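Local coordinates for protein AimR transcriptional regulator (Bacillus phage phi3T, PDB 5ZVV) that activates transcription of the phage aimX locus as a homodimer, apparently favouring lytic replication until the arbitrium peptide converts it to an inactive monomer, at residues M147-N152 / K173-D178. Numbering follows the deposited sequence.
Sequences MLFFSN and KLLEFD
Phe149 reaches out from helix 145-161 and packs its ring against Leu175 and Phe177, tying this helix of the TPR-like helical array to the loop that leads from helix 165-173 into helix 184-203. With CG anti to the backbone N (chi1 -174°), the ring is carried to the loop, although CB itself is not aimed at it. There CD2 of Leu175 sits over the centre of one ring face in a CH-pi contact, 4.0 Å from the centroid, while CB of the same leucine touches Phe149 CE2 at 3.5 Å. Phe177 meets the edge of the Phe149 ring, near its plane: Phe149 CE2 lies over the centre of the Phe177 ring, and the two rings meet obliquely, planes at 57° and centroids 4.9 Å apart. Helix 184-203 backs the cluster, its Phe189 ring lying nearly parallel to that of Phe149 and its Val193 touching both Leu175 and Phe177.

No hydrogen bond joins the two segments, so the fit is one of apolar shape. Asn152 contributes its aliphatic CB, 3.9 Å from Leu175 CD2, and turns its ND2 back to its own helix, donating to Leu148 O at 2.9 Å, nearly in line with the carbonyl, the acceptor lying 12° out of the amide plane.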
# COMPACT_ATOMS: atom_id res chain seq x y z
N MSE A 147 -15.00 -10.69 -16.56
CA MSE A 147 -14.54 -9.32 -16.45
C MSE A 147 -14.61 -8.84 -15.00
O MSE A 147 -13.71 -8.11 -14.56
CB MSE A 147 -15.34 -8.41 -17.38
CG MSE A 147 -14.90 -8.52 -18.84
SE MSE A 147 -12.95 -8.45 -19.09
CE MSE A 147 -12.53 -10.37 -19.10
N LEU A 148 -15.64 -9.27 -14.26
CA LEU A 148 -15.65 -9.01 -12.83
C LEU A 148 -14.37 -9.49 -12.19
O LEU A 148 -13.82 -8.84 -11.29
CB LEU A 148 -16.86 -9.68 -12.17
CG LEU A 148 -18.22 -8.99 -12.30
CD1 LEU A 148 -19.33 -9.88 -11.75
CD2 LEU A 148 -18.21 -7.64 -11.59
N PHE A 149 -13.85 -10.63 -12.66
CA PHE A 149 -12.55 -11.10 -12.21
C PHE A 149 -11.44 -10.18 -12.72
O PHE A 149 -10.64 -9.66 -11.94
CB PHE A 149 -12.33 -12.54 -12.69
CG PHE A 149 -11.08 -13.18 -12.16
CD1 PHE A 149 -9.86 -12.99 -12.79
CD2 PHE A 149 -11.13 -14.01 -11.05
CE1 PHE A 149 -8.71 -13.59 -12.31
CE2 PHE A 149 -9.98 -14.62 -10.57
CZ PHE A 149 -8.77 -14.40 -11.21
N PHE A 150 -11.42 -9.93 -14.04
CA PHE A 150 -10.24 -9.30 -14.64
C PHE A 150 -10.14 -7.83 -14.26
O PHE A 150 -9.03 -7.31 -14.12
CB PHE A 150 -10.26 -9.47 -16.16
CG PHE A 150 -8.97 -9.09 -16.82
CD1 PHE A 150 -7.86 -9.92 -16.73
CD2 PHE A 150 -8.85 -7.89 -17.51
CE1 PHE A 150 -6.67 -9.58 -17.33
CE2 PHE A 150 -7.65 -7.54 -18.11
CZ PHE A 150 -6.56 -8.39 -18.02
N SER A 151 -11.27 -7.15 -14.10
CA SER A 151 -11.23 -5.76 -13.64
C SER A 151 -10.58 -5.64 -12.27
O SER A 151 -10.17 -4.53 -11.89
CB SER A 151 -12.64 -5.17 -13.61
OG SER A 151 -13.47 -5.87 -12.70
N ASN A 152 -10.46 -6.74 -11.53
CA ASN A 152 -9.70 -6.73 -10.28
C ASN A 152 -8.29 -7.27 -10.46
O ASN A 152 -7.34 -6.68 -9.95
CB ASN A 152 -10.44 -7.54 -9.21
CG ASN A 152 -11.65 -6.80 -8.67
OD1 ASN A 152 -11.51 -5.86 -7.89
ND2 ASN A 152 -12.84 -7.21 -9.09
N LYS A 173 -6.71 -11.61 -2.82
CA LYS A 173 -7.61 -12.27 -1.88
C LYS A 173 -9.07 -12.07 -2.25
O LYS A 173 -9.93 -12.79 -1.73
CB LYS A 173 -7.35 -11.76 -0.46
CG LYS A 173 -5.98 -12.15 0.08
CD LYS A 173 -5.72 -11.54 1.44
CE LYS A 173 -4.28 -11.75 1.86
NZ LYS A 173 -3.99 -11.10 3.17
N LEU A 174 -9.38 -11.14 -3.15
CA LEU A 174 -10.75 -10.94 -3.61
C LEU A 174 -11.08 -11.73 -4.86
O LEU A 174 -12.23 -11.72 -5.30
CB LEU A 174 -11.00 -9.45 -3.86
CG LEU A 174 -10.70 -8.50 -2.69
CD1 LEU A 174 -10.96 -7.05 -3.08
CD2 LEU A 174 -11.50 -8.89 -1.46
N LEU A 175 -10.09 -12.43 -5.44
CA LEU A 175 -10.29 -13.19 -6.66
C LEU A 175 -10.87 -14.56 -6.31
O LEU A 175 -10.16 -15.43 -5.80
CB LEU A 175 -8.98 -13.33 -7.42
CG LEU A 175 -8.31 -12.02 -7.85
CD1 LEU A 175 -6.99 -12.32 -8.55
CD2 LEU A 175 -9.23 -11.23 -8.75
N GLU A 176 -12.16 -14.75 -6.59
CA GLU A 176 -12.83 -16.02 -6.36
C GLU A 176 -12.85 -16.79 -7.68
O GLU A 176 -13.66 -16.51 -8.57
CB GLU A 176 -14.25 -15.80 -5.83
CG GLU A 176 -14.31 -15.11 -4.46
CD GLU A 176 -13.73 -15.96 -3.34
OE1 GLU A 176 -13.25 -15.37 -2.35
OE2 GLU A 176 -13.74 -17.20 -3.46
N PHE A 177 -11.93 -17.75 -7.82
CA PHE A 177 -11.88 -18.55 -9.04
C PHE A 177 -13.11 -19.42 -9.22
O PHE A 177 -13.43 -19.81 -10.35
CB PHE A 177 -10.62 -19.41 -9.05
CG PHE A 177 -9.37 -18.66 -9.42
CD1 PHE A 177 -9.00 -18.51 -10.75
CD2 PHE A 177 -8.57 -18.10 -8.44
CE1 PHE A 177 -7.85 -17.82 -11.09
CE2 PHE A 177 -7.42 -17.41 -8.78
CZ PHE A 177 -7.06 -17.27 -10.10
N ASP A 178 -13.82 -19.73 -8.13
CA ASP A 178 -15.05 -20.52 -8.23
C ASP A 178 -16.14 -19.76 -8.98
O ASP A 178 -17.03 -20.38 -9.57
CB ASP A 178 -15.54 -20.92 -6.84
CG ASP A 178 -14.71 -22.04 -6.24
OD1 ASP A 178 -13.82 -22.56 -6.94
OD2 ASP A 178 -14.95 -22.39 -5.06